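Local coordinates for protein carboxylic ester hydrolase (PDB 7K4O) that probably hydrolyses ester bonds of tannins as a serine esterase of the tannase family, and binds gallic acid in its pocket, at residues A212-F217 with R320-Y325; Q218-L223 with D377-W382; V227-L232 with I303-T308. All blocks are in the same frame, centred on the assembly; numbering follows the deposited sequence. Where two conformers were deposited one is given.

How the contacts relate
Following the chain from the N terminus, 212-217 and 218-223 come first, consecutive along helix 215-221 and the residues next to it, and 227-232 follows on helix 224-232. Contact 3 closes the shortest loop, when 303-308 on helix 300-310 returns to 227-232. The loop 320-325 then closes contact 1, and 377-382 on helix 376-390 closes contact 2. Contact 3 thus lies within the spans of both others, while contacts 1 and 2 cross. Contacts 1 and 2 touch directly, with a probable hydrogen bond between Tyr325 and Gln221, and both reach gallic acid. Leu379 packs on Val227, joining contact 2 to contact 3 within the helical insertion between strands 205-209 and 410-416.

Contact 1: A212-F217 with R320-Y325; sequences AFRWSF and RVYFSY. With GDE (3,4,5-trihydroxybenzoic acid), chain J.
Tyr322 carries its CG opposite the backbone N (chi1 -155°), which sends the phenol toward the start of helix 215-221. Arg214 leaves its own backbone in the same sense, runs on extended and then bends at chi3, so that its guanidinium comes round to the phenol oxygen. There NH1 of Arg214 gives a fairly straight hydrogen bond to OH of Tyr322, 3.1 Å long with an angle of 160° at the hydrogen. The oxygen lies close to the guanidinium plane, at its edge. NH1 also bonds to the carbonyl of Ala426, and NE forms a salt bridge with the C-terminal carboxylate of Tyr554, bonds that should help fix the rotation of the group.

The Tyr322 ring is covered on both faces. Phe217 sets its CB above one of them, 3.7 Å from the Tyr322 ring centroid and almost on the normal, a CH-pi contact. Phe323 CD1 covers the other, 4.2 Å above the plane of the Tyr322 ring. The Phe217 ring is tilted to the phenol by 56°, with its CD2 3.5 Å from CD1 of Tyr322. The edge of that phenyl meets the carbonyl of Val321, CE2 of Phe217 to O of Val321 being 3.5 Å; this buried oxygen has no polar partner in the model.

At the other end of 212-217, Ala212 CB packs against gallic acid, 3.7 Å from its CAI, and the Ala212 backbone is hydrogen-bonded to the backbone of Ser186, the probable nucleophile. Arg214 occupies the N-cap position of helix 215-221, which follows strand 205-209 of the central sheet; Met383 of helix 376-390 packs on Phe217 and Val321, and Ala426 of helix 425-438 on Tyr322.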
loop_
_atom_site.group_PDB
_atom_site.type_symbol
_atom_site.label_atom_id
_atom_site.label_comp_id
_atom_site.label_asym_id
_atom_site.label_seq_id
_atom_site.Cartn_x
_atom_site.Cartn_y
_atom_site.Cartn_z
ATOM N N ALA A 212 2.210 -3.424 0.472
ATOM C CA ALA A 212 3.064 -4.427 -0.201
ATOM C C ALA A 212 3.815 -5.298 0.814
ATOM O O ALA A 212 5.037 -5.523 0.637
ATOM C CB ALA A 212 3.962 -3.746 -1.151
ATOM N N PHE A 213 3.110 -5.766 1.846
ATOM C CA PHE A 213 3.708 -6.703 2.826
ATOM C C PHE A 213 3.546 -8.152 2.299
ATOM O O PHE A 213 3.154 -8.384 1.139
ATOM C CB PHE A 213 3.169 -6.430 4.216
ATOM C CG PHE A 213 1.688 -6.573 4.431
ATOM C CD1 PHE A 213 0.856 -7.171 3.515
ATOM C CD2 PHE A 213 1.145 -6.098 5.630
ATOM C CE1 PHE A 213 -0.492 -7.343 3.811
ATOM C CE2 PHE A 213 -0.207 -6.225 5.896
ATOM C CZ PHE A 213 -1.001 -6.909 5.020
ATOM N N ARG A 214 3.895 -9.107 3.139
ATOM C CA ARG A 214 3.973 -10.539 2.766
ATOM C C ARG A 214 4.876 -10.646 1.537
ATOM O O ARG A 214 4.538 -11.357 0.574
ATOM C CB ARG A 214 2.575 -11.131 2.569
ATOM C CG ARG A 214 2.535 -12.634 2.756
ATOM C CD ARG A 214 1.128 -13.192 2.727
ATOM N NE ARG A 214 0.372 -12.714 3.903
ATOM C CZ ARG A 214 -0.615 -11.810 3.904
ATOM N NH1 ARG A 214 -1.043 -11.260 2.791
ATOM N NH2 ARG A 214 -1.094 -11.432 5.064
ATOM N N TRP A 215 6.050 -10.027 1.608
ATOM C CA TRP A 215 6.952 -9.731 0.490
ATOM C C TRP A 215 7.143 -10.931 -0.469
ATOM O O TRP A 215 6.933 -10.741 -1.679
ATOM C CB TRP A 215 8.301 -9.254 1.024
ATOM C CG TRP A 215 9.172 -8.744 -0.082
ATOM C CD1 TRP A 215 10.109 -9.416 -0.812
ATOM C CD2 TRP A 215 9.250 -7.376 -0.503
ATOM N NE1 TRP A 215 10.674 -8.572 -1.717
ATOM C CE2 TRP A 215 10.193 -7.306 -1.557
ATOM C CE3 TRP A 215 8.570 -6.200 -0.134
ATOM C CZ2 TRP A 215 10.442 -6.122 -2.244
ATOM C CZ3 TRP A 215 8.839 -5.032 -0.796
ATOM C CH2 TRP A 215 9.761 -4.988 -1.838
ATOM N N SER A 216 7.544 -12.090 0.051
ATOM C CA SER A 216 7.942 -13.200 -0.850
ATOM C C SER A 216 6.721 -13.658 -1.656
ATOM O O SER A 216 6.931 -14.210 -2.757
ATOM C CB SER A 216 8.617 -14.334 -0.053
ATOM O OG SER A 216 7.703 -14.983 0.815
ATOM N N PHE A 217 5.518 -13.573 -1.110
ATOM C CA PHE A 217 4.297 -14.050 -1.797
ATOM C C PHE A 217 3.831 -12.949 -2.728
ATOM O O PHE A 217 3.534 -13.193 -3.891
ATOM C CB PHE A 217 3.242 -14.445 -0.773
ATOM C CG PHE A 217 3.504 -15.740 -0.046
ATOM C CD1 PHE A 217 4.538 -15.859 0.872
ATOM C CD2 PHE A 217 2.769 -16.876 -0.338
ATOM C CE1 PHE A 217 4.829 -17.066 1.470
ATOM C CE2 PHE A 217 3.022 -18.067 0.306
ATOM C CZ PHE A 217 4.049 -18.165 1.200
ATOM N N ARG A 320 -3.112 -25.153 -2.566
ATOM C CA ARG A 320 -3.107 -23.678 -2.722
ATOM C C ARG A 320 -1.843 -23.083 -2.090
ATOM O O ARG A 320 -1.592 -23.348 -0.904
ATOM C CB ARG A 320 -4.331 -23.047 -2.068
ATOM C CG ARG A 320 -4.383 -21.541 -2.341
ATOM C CD ARG A 320 -5.610 -20.878 -1.760
ATOM N NE ARG A 320 -6.807 -21.018 -2.573
ATOM C CZ ARG A 320 -7.158 -20.239 -3.567
ATOM N NH1 ARG A 320 -6.365 -19.273 -4.002
ATOM N NH2 ARG A 320 -8.335 -20.464 -4.165
ATOM N N VAL A 321 -1.157 -22.273 -2.862
ATOM C CA VAL A 321 0.051 -21.527 -2.419
ATOM C C VAL A 321 -0.325 -20.093 -2.022
ATOM O O VAL A 321 0.217 -19.614 -0.998
ATOM C CB VAL A 321 1.120 -21.514 -3.507
ATOM C CG1 VAL A 321 2.411 -20.953 -2.939
ATOM C CG2 VAL A 321 1.340 -22.915 -4.113
ATOM N N TYR A 322 -1.137 -19.423 -2.820
ATOM C CA TYR A 322 -1.528 -18.031 -2.509
ATOM C C TYR A 322 -2.902 -17.778 -3.135
ATOM O O TYR A 322 -3.568 -18.709 -3.588
ATOM C CB TYR A 322 -0.418 -17.059 -2.931
ATOM C CG TYR A 322 -0.407 -15.730 -2.173
ATOM C CD1 TYR A 322 -0.552 -15.711 -0.803
ATOM C CD2 TYR A 322 -0.288 -14.521 -2.842
ATOM C CE1 TYR A 322 -0.599 -14.504 -0.101
ATOM C CE2 TYR A 322 -0.258 -13.309 -2.144
ATOM C CZ TYR A 322 -0.405 -13.321 -0.772
ATOM O OH TYR A 322 -0.458 -12.103 -0.106
ATOM N N PHE A 323 -3.289 -16.522 -3.188
ATOM C CA PHE A 323 -4.558 -16.030 -3.772
ATOM C C PHE A 323 -4.208 -14.884 -4.664
ATOM O O PHE A 323 -3.086 -14.355 -4.657
ATOM C CB PHE A 323 -5.588 -15.721 -2.683
ATOM C CG PHE A 323 -4.999 -15.033 -1.471
ATOM C CD1 PHE A 323 -4.639 -13.710 -1.559
ATOM C CD2 PHE A 323 -4.779 -15.720 -0.305
ATOM C CE1 PHE A 323 -4.021 -13.093 -0.488
ATOM C CE2 PHE A 323 -4.227 -15.083 0.794
ATOM C CZ PHE A 323 -3.838 -13.781 0.675
ATOM N N SER A 324 -5.168 -14.533 -5.490
ATOM C CA SER A 324 -4.979 -13.513 -6.517
ATOM C C SER A 324 -5.974 -12.370 -6.289
ATOM O O SER A 324 -6.705 -12.371 -5.269
ATOM C CB SER A 324 -5.115 -14.128 -7.904
ATOM O OG SER A 324 -4.672 -13.237 -8.896
ATOM N N TYR A 325 -5.932 -11.434 -7.207
ATOM C CA TYR A 325 -6.789 -10.224 -7.203
ATOM C C TYR A 325 -8.249 -10.641 -7.256
ATOM O O TYR A 325 -8.610 -11.720 -7.803
ATOM C CB TYR A 325 -6.427 -9.318 -8.365
ATOM C CG TYR A 325 -4.949 -9.153 -8.534
ATOM C CD1 TYR A 325 -4.204 -8.356 -7.669
ATOM C CD2 TYR A 325 -4.254 -9.830 -9.510
ATOM C CE1 TYR A 325 -2.834 -8.236 -7.789
ATOM C CE2 TYR A 325 -2.881 -9.731 -9.628
ATOM C CZ TYR A 325 -2.159 -8.910 -8.780
ATOM O OH TYR A 325 -0.809 -8.786 -8.961
HETATM O OAA GDE J . 4.252 0.698 -4.200
HETATM O OAB GDE J . 2.906 0.528 -5.948
HETATM O OAC GDE J . 6.378 -3.980 -3.973
HETATM O OAD GDE J . 2.335 -4.529 -6.459
HETATM O OAE GDE J . 4.512 -5.591 -5.329
HETATM C CAF GDE J . 5.034 -1.991 -4.523
HETATM C CAG GDE J . 2.968 -2.267 -5.793
HETATM C CAH GDE J . 3.681 0.012 -5.101
HETATM C CAI GDE J . 5.251 -3.376 -4.578
HETATM C CAJ GDE J . 3.206 -3.663 -5.882
HETATM C CAK GDE J . 3.928 -1.477 -5.180
HETATM C CAL GDE J . 4.308 -4.189 -5.262
#

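Contact 2: Q218-L223 with D377-W382; sequences QQTQHL and DTLKDW. With GDE (3,4,5-trihydroxybenzoic acid), chain J.
Thr220 turns its methyl onto the backbone of helix 376-390: CG2 of Thr220 lies 3.7 Å from O of Leu379, and no hydrogen bond joins the two segments. Its chi1 of -54° places OG1 beside the backbone N, where it bonds to the carbonyl of Ser216 a turn earlier, and turns CG2 outward to CB of Trp382 as well. One turn on, Leu223 lays CB against CD2 of Leu379 at 3.9 Å and brings CD1 to CZ3 of Trp382 at 4.0 Å, the leucine and tryptophan side chains running at about a right angle to each other.

Other positions of the same short segment hold gallic acid. Gln218 NE2 donates almost linearly (178°) to the ligand's middle hydroxyl OAE, 3.0 Å away. OE1 of Gln219 accepts from OAE at 2.7 Å, and NE2 of Gln219 donates to OAC. His222 NE2 is hydrogen-bonded to OAD at 2.7 Å, at the edge of the imidazole, whose ND1 is held by Asp333. While Thr220 and Leu223 pack on helix 376-390, Gln218, Gln219 and His222 between them bond to all three phenolic hydroxyls, consistent with selection of galloyl groups.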
loop_
_atom_site.group_PDB
_atom_site.type_symbol
_atom_site.label_atom_id
_atom_site.label_comp_id
_atom_site.label_asym_id
_atom_site.label_seq_id
_atom_site.Cartn_x
_atom_site.Cartn_y
_atom_site.Cartn_z
ATOM N N GLN A 218 3.796 -11.698 -2.247
ATOM C CA GLN A 218 3.249 -10.569 -3.016
ATOM C C GLN A 218 4.111 -10.339 -4.254
ATOM O O GLN A 218 3.573 -10.081 -5.340
ATOM C CB GLN A 218 3.237 -9.313 -2.136
ATOM C CG GLN A 218 3.063 -8.020 -2.932
ATOM C CD GLN A 218 1.864 -8.006 -3.869
ATOM O OE1 GLN A 218 0.879 -8.697 -3.625
ATOM N NE2 GLN A 218 1.957 -7.145 -4.871
ATOM N N GLN A 219 5.461 -10.316 -4.147
ATOM C CA GLN A 219 6.273 -9.962 -5.315
ATOM C C GLN A 219 6.229 -11.136 -6.323
ATOM O O GLN A 219 6.078 -10.907 -7.539
ATOM C CB GLN A 219 7.723 -9.647 -4.965
ATOM C CG GLN A 219 7.919 -8.567 -3.887
ATOM C CD GLN A 219 7.112 -7.321 -4.130
ATOM O OE1 GLN A 219 6.807 -6.973 -5.276
ATOM N NE2 GLN A 219 6.869 -6.566 -3.043
ATOM N N THR A 220 6.326 -12.351 -5.824
ATOM C CA THR A 220 6.397 -13.520 -6.734
ATOM C C THR A 220 5.049 -13.713 -7.455
ATOM O O THR A 220 5.078 -14.113 -8.651
ATOM C CB THR A 220 6.785 -14.771 -5.982
ATOM O OG1 THR A 220 8.005 -14.542 -5.264
ATOM C CG2 THR A 220 6.971 -15.948 -6.912
ATOM N N GLN A 221 3.925 -13.436 -6.822
ATOM C CA GLN A 221 2.595 -13.650 -7.455
ATOM C C GLN A 221 2.419 -12.742 -8.661
ATOM O O GLN A 221 1.550 -13.080 -9.516
ATOM C CB GLN A 221 1.442 -13.593 -6.463
ATOM C CG GLN A 221 1.188 -12.237 -5.848
ATOM C CD GLN A 221 0.384 -11.299 -6.725
ATOM O OE1 GLN A 221 -0.595 -11.738 -7.359
ATOM N NE2 GLN A 221 0.828 -10.031 -6.812
ATOM N N HIS A 222 3.211 -11.697 -8.821
ATOM C CA HIS A 222 3.166 -10.829 -10.010
ATOM C C HIS A 222 3.537 -11.641 -11.281
ATOM O O HIS A 222 3.214 -11.162 -12.364
ATOM C CB HIS A 222 4.073 -9.631 -9.875
ATOM C CG HIS A 222 3.449 -8.461 -9.176
ATOM N ND1 HIS A 222 2.370 -7.783 -9.736
ATOM C CD2 HIS A 222 3.765 -7.829 -8.002
ATOM C CE1 HIS A 222 2.082 -6.739 -8.956
ATOM N NE2 HIS A 222 2.918 -6.755 -7.862
ATOM N N LEU A 223 4.188 -12.793 -11.115
ATOM C CA LEU A 223 4.590 -13.663 -12.267
ATOM C C LEU A 223 3.499 -14.691 -12.496
ATOM O O LEU A 223 3.609 -15.397 -13.488
ATOM C CB LEU A 223 5.936 -14.343 -11.981
ATOM C CG LEU A 223 7.148 -13.440 -11.923
ATOM C CD1 LEU A 223 8.435 -14.243 -11.629
ATOM C CD2 LEU A 223 7.341 -12.640 -13.180
ATOM N N ASP A 377 5.299 -24.661 -9.622
ATOM C CA ASP A 377 6.147 -25.116 -8.497
ATOM C C ASP A 377 7.367 -24.189 -8.328
ATOM O O ASP A 377 7.788 -24.021 -7.156
ATOM C CB ASP A 377 6.580 -26.583 -8.693
ATOM C CG ASP A 377 5.488 -27.610 -8.438
ATOM O OD1 ASP A 377 4.426 -27.266 -7.900
ATOM O OD2 ASP A 377 5.708 -28.809 -8.812
ATOM N N THR A 378 7.927 -23.634 -9.400
ATOM C CA THR A 378 9.061 -22.674 -9.306
ATOM C C THR A 378 8.553 -21.469 -8.477
ATOM O O THR A 378 9.309 -20.994 -7.588
ATOM C CB THR A 378 9.521 -22.156 -10.665
ATOM O OG1 THR A 378 9.736 -23.272 -11.543
ATOM C CG2 THR A 378 10.781 -21.320 -10.643
ATOM N N LEU A 379 7.354 -20.999 -8.781
ATOM C CA LEU A 379 6.763 -19.825 -8.050
ATOM C C LEU A 379 6.575 -20.203 -6.574
ATOM O O LEU A 379 6.929 -19.394 -5.672
ATOM C CB LEU A 379 5.438 -19.395 -8.683
ATOM C CG LEU A 379 5.501 -18.942 -10.136
ATOM C CD1 LEU A 379 4.152 -18.448 -10.586
ATOM C CD2 LEU A 379 6.539 -17.872 -10.387
ATOM N N LYS A 380 6.047 -21.385 -6.281
ATOM C CA LYS A 380 5.893 -21.855 -4.891
ATOM C C LYS A 380 7.252 -21.833 -4.190
ATOM O O LYS A 380 7.352 -21.349 -3.066
ATOM C CB LYS A 380 5.292 -23.254 -4.867
ATOM C CG LYS A 380 5.321 -23.923 -3.507
ATOM C CD LYS A 380 4.911 -25.379 -3.569
ATOM C CE LYS A 380 4.954 -26.051 -2.217
ATOM N NZ LYS A 380 4.376 -27.414 -2.275
ATOM N N ASP A 381 8.274 -22.365 -4.831
ATOM C CA ASP A 381 9.603 -22.485 -4.189
ATOM C C ASP A 381 10.146 -21.079 -3.866
ATOM O O ASP A 381 10.747 -20.915 -2.795
ATOM C CB ASP A 381 10.599 -23.235 -5.089
ATOM C CG ASP A 381 10.264 -24.725 -5.240
ATOM O OD1 ASP A 381 9.489 -25.246 -4.434
ATOM O OD2 ASP A 381 10.791 -25.335 -6.198
ATOM N N TRP A 382 9.949 -20.127 -4.761
ATOM C CA TRP A 382 10.365 -18.712 -4.519
ATOM C C TRP A 382 9.577 -18.135 -3.346
ATOM O O TRP A 382 10.197 -17.443 -2.481
ATOM C CB TRP A 382 10.200 -17.907 -5.791
ATOM C CG TRP A 382 11.328 -18.050 -6.768
ATOM C CD1 TRP A 382 12.655 -18.241 -6.523
ATOM C CD2 TRP A 382 11.196 -17.948 -8.193
ATOM N NE1 TRP A 382 13.339 -18.258 -7.707
ATOM C CE2 TRP A 382 12.483 -18.052 -8.738
ATOM C CE3 TRP A 382 10.130 -17.657 -9.042
ATOM C CZ2 TRP A 382 12.720 -17.939 -10.106
ATOM C CZ3 TRP A 382 10.361 -17.513 -10.396
ATOM C CH2 TRP A 382 11.645 -17.665 -10.911
HETATM O OAA GDE J . 4.252 0.698 -4.200
HETATM O OAB GDE J . 2.906 0.528 -5.948
HETATM O OAC GDE J . 6.378 -3.980 -3.973
HETATM O OAD GDE J . 2.335 -4.529 -6.459
HETATM O OAE GDE J . 4.512 -5.591 -5.329
HETATM C CAF GDE J . 5.034 -1.991 -4.523
HETATM C CAG GDE J . 2.968 -2.267 -5.793
HETATM C CAH GDE J . 3.681 0.012 -5.101
HETATM C CAI GDE J . 5.251 -3.376 -4.578
HETATM C CAJ GDE J . 3.206 -3.663 -5.882
HETATM C CAK GDE J . 3.928 -1.477 -5.180
HETATM C CAL GDE J . 4.308 -4.189 -5.262
#

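Contact 3: V227-L232 with I303-T308; sequences VVEKTL and IEVAKT
Val228 and Thr308 meet slantwise, both methyls of the valine lying against the threonine: CG1 and CG2 of Val228 are each 3.8 Å from CG2 of Thr308. Leu232, one turn beyond Val228, lies alongside Val305, the two side chains pointing opposite ways, with CD1 of Leu232 4.0 Å from CG2 of Val305. That same methyl also sits 3.9 Å from OG1 of Thr308, while the other branch, CD2, rests alongside the Glu304 carboxylate, 4.0 Å from OE2.

The helices cross at a steep slant, the N-to-C directions of their short segments 137° apart and the axes 9.8 Å apart at closest approach. Both belong to the long insertion between strands 205-209 and 410-416, neighbours in the central sheet of the alpha/beta-hydrolase fold; such an insertion is consistent with the lid domain of tannases and feruloyl esterases.

Thr308 faces the leucine with its hydroxyl because chi1 of -59° folds OG1 back beside its backbone N, where it bonds to O of Glu304 at 2.7 Å. The backbone N of Thr308 reaches the same oxygen from the other face of the carbonyl plane. Glu229 lies along the flank, its CG loosely against CG1 of Val305, and Tyr376 of helix 376-390 packs against Val228 and Thr231.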
loop_
_atom_site.group_PDB
_atom_site.type_symbol
_atom_site.label_atom_id
_atom_site.label_comp_id
_atom_site.label_asym_id
_atom_site.label_seq_id
_atom_site.Cartn_x
_atom_site.Cartn_y
_atom_site.Cartn_z
ATOM N N VAL A 227 2.780 -17.107 -15.885
ATOM C CA VAL A 227 3.043 -18.563 -15.866
ATOM C C VAL A 227 1.759 -19.316 -16.240
ATOM O O VAL A 227 1.845 -20.378 -16.895
ATOM C CB VAL A 227 3.669 -18.986 -14.536
ATOM C CG1 VAL A 227 3.750 -20.487 -14.426
ATOM C CG2 VAL A 227 5.050 -18.335 -14.387
ATOM N N VAL A 228 0.595 -18.777 -15.903
ATOM C CA VAL A 228 -0.696 -19.378 -16.348
ATOM C C VAL A 228 -0.731 -19.347 -17.882
ATOM O O VAL A 228 -1.116 -20.365 -18.496
ATOM C CB VAL A 228 -1.928 -18.647 -15.782
ATOM C CG1 VAL A 228 -3.203 -19.106 -16.484
ATOM C CG2 VAL A 228 -2.053 -18.860 -14.276
ATOM N N GLU A 229 -0.413 -18.215 -18.471
ATOM C CA GLU A 229 -0.451 -18.048 -19.944
ATOM C C GLU A 229 0.528 -19.059 -20.565
ATOM O O GLU A 229 0.174 -19.705 -21.580
ATOM C CB GLU A 229 -0.094 -16.631 -20.343
ATOM C CG GLU A 229 -1.155 -15.630 -19.941
ATOM C CD GLU A 229 -0.772 -14.173 -20.073
ATOM O OE1 GLU A 229 0.402 -13.850 -20.352
ATOM O OE2 GLU A 229 -1.689 -13.353 -19.941
ATOM N N LYS A 230 1.725 -19.175 -20.018
ATOM C CA LYS A 230 2.740 -20.133 -20.546
ATOM C C LYS A 230 2.226 -21.557 -20.387
ATOM O O LYS A 230 2.347 -22.355 -21.339
ATOM C CB LYS A 230 4.048 -20.086 -19.758
ATOM C CG LYS A 230 5.049 -19.017 -20.141
ATOM C CD LYS A 230 6.193 -18.995 -19.131
ATOM C CE LYS A 230 6.830 -20.349 -18.875
ATOM N NZ LYS A 230 7.696 -20.720 -20.009
ATOM N N THR A 231 1.722 -21.895 -19.217
ATOM C CA THR A 231 1.302 -23.264 -18.891
ATOM C C THR A 231 0.129 -23.705 -19.797
ATOM O O THR A 231 0.144 -24.861 -20.256
ATOM C CB THR A 231 0.915 -23.370 -17.425
ATOM O OG1 THR A 231 2.053 -23.033 -16.629
ATOM C CG2 THR A 231 0.471 -24.765 -17.068
ATOM N N LEU A 232 -0.868 -22.851 -20.019
ATOM C CA LEU A 232 -2.042 -23.165 -20.869
ATOM C C LEU A 232 -1.752 -22.816 -22.335
ATOM O O LEU A 232 -2.614 -23.074 -23.170
ATOM C CB LEU A 232 -3.256 -22.403 -20.340
ATOM C CG LEU A 232 -3.731 -22.837 -18.957
ATOM C CD1 LEU A 232 -4.832 -21.906 -18.448
ATOM C CD2 LEU A 232 -4.175 -24.304 -18.938
ATOM N N ILE A 303 -11.275 -17.446 -21.201
ATOM C CA ILE A 303 -12.005 -17.713 -19.941
ATOM C C ILE A 303 -11.183 -18.677 -19.076
ATOM O O ILE A 303 -11.132 -18.488 -17.855
ATOM C CB ILE A 303 -13.422 -18.224 -20.242
ATOM C CG1 ILE A 303 -14.278 -17.053 -20.711
ATOM C CG2 ILE A 303 -14.012 -18.937 -19.041
ATOM C CD1 ILE A 303 -15.582 -17.475 -21.297
ATOM N N GLU A 304 -10.588 -19.709 -19.658
ATOM C CA GLU A 304 -9.803 -20.687 -18.867
ATOM C C GLU A 304 -8.605 -19.959 -18.206
ATOM O O GLU A 304 -8.360 -20.194 -17.012
ATOM C CB GLU A 304 -9.311 -21.841 -19.749
ATOM C CG GLU A 304 -8.690 -22.976 -18.962
ATOM C CD GLU A 304 -8.130 -24.106 -19.835
ATOM O OE1 GLU A 304 -7.750 -23.841 -21.025
ATOM O OE2 GLU A 304 -8.004 -25.214 -19.313
ATOM N N VAL A 305 -7.902 -19.129 -18.953
ATOM C CA VAL A 305 -6.772 -18.338 -18.411
ATOM C C VAL A 305 -7.328 -17.457 -17.281
ATOM O O VAL A 305 -6.738 -17.464 -16.170
ATOM C CB VAL A 305 -6.064 -17.516 -19.484
ATOM C CG1 VAL A 305 -5.184 -16.434 -18.866
ATOM C CG2 VAL A 305 -5.241 -18.437 -20.383
ATOM N N ALA A 306 -8.443 -16.773 -17.514
ATOM C CA ALA A 306 -8.954 -15.788 -16.538
ATOM C C ALA A 306 -9.341 -16.541 -15.281
ATOM O O ALA A 306 -9.057 -16.053 -14.169
ATOM C CB ALA A 306 -10.104 -14.976 -17.075
ATOM N N LYS A 307 -10.034 -17.669 -15.411
ATOM C CA LYS A 307 -10.509 -18.397 -14.231
ATOM C C LYS A 307 -9.294 -18.891 -13.453
ATOM O O LYS A 307 -9.384 -19.008 -12.216
ATOM C CB LYS A 307 -11.377 -19.603 -14.585
ATOM C CG LYS A 307 -12.811 -19.274 -14.940
ATOM C CD LYS A 307 -13.642 -20.529 -14.960
ATOM C CE LYS A 307 -15.080 -20.201 -15.273
ATOM N NZ LYS A 307 -15.923 -21.403 -15.132
ATOM N N THR A 308 -8.261 -19.307 -14.157
ATOM C CA THR A 308 -7.059 -19.890 -13.512
ATOM C C THR A 308 -6.348 -18.773 -12.708
ATOM O O THR A 308 -5.911 -19.056 -11.591
ATOM C CB THR A 308 -6.165 -20.586 -14.548
ATOM O OG1 THR A 308 -6.976 -21.607 -15.166
ATOM C CG2 THR A 308 -4.964 -21.212 -13.890
#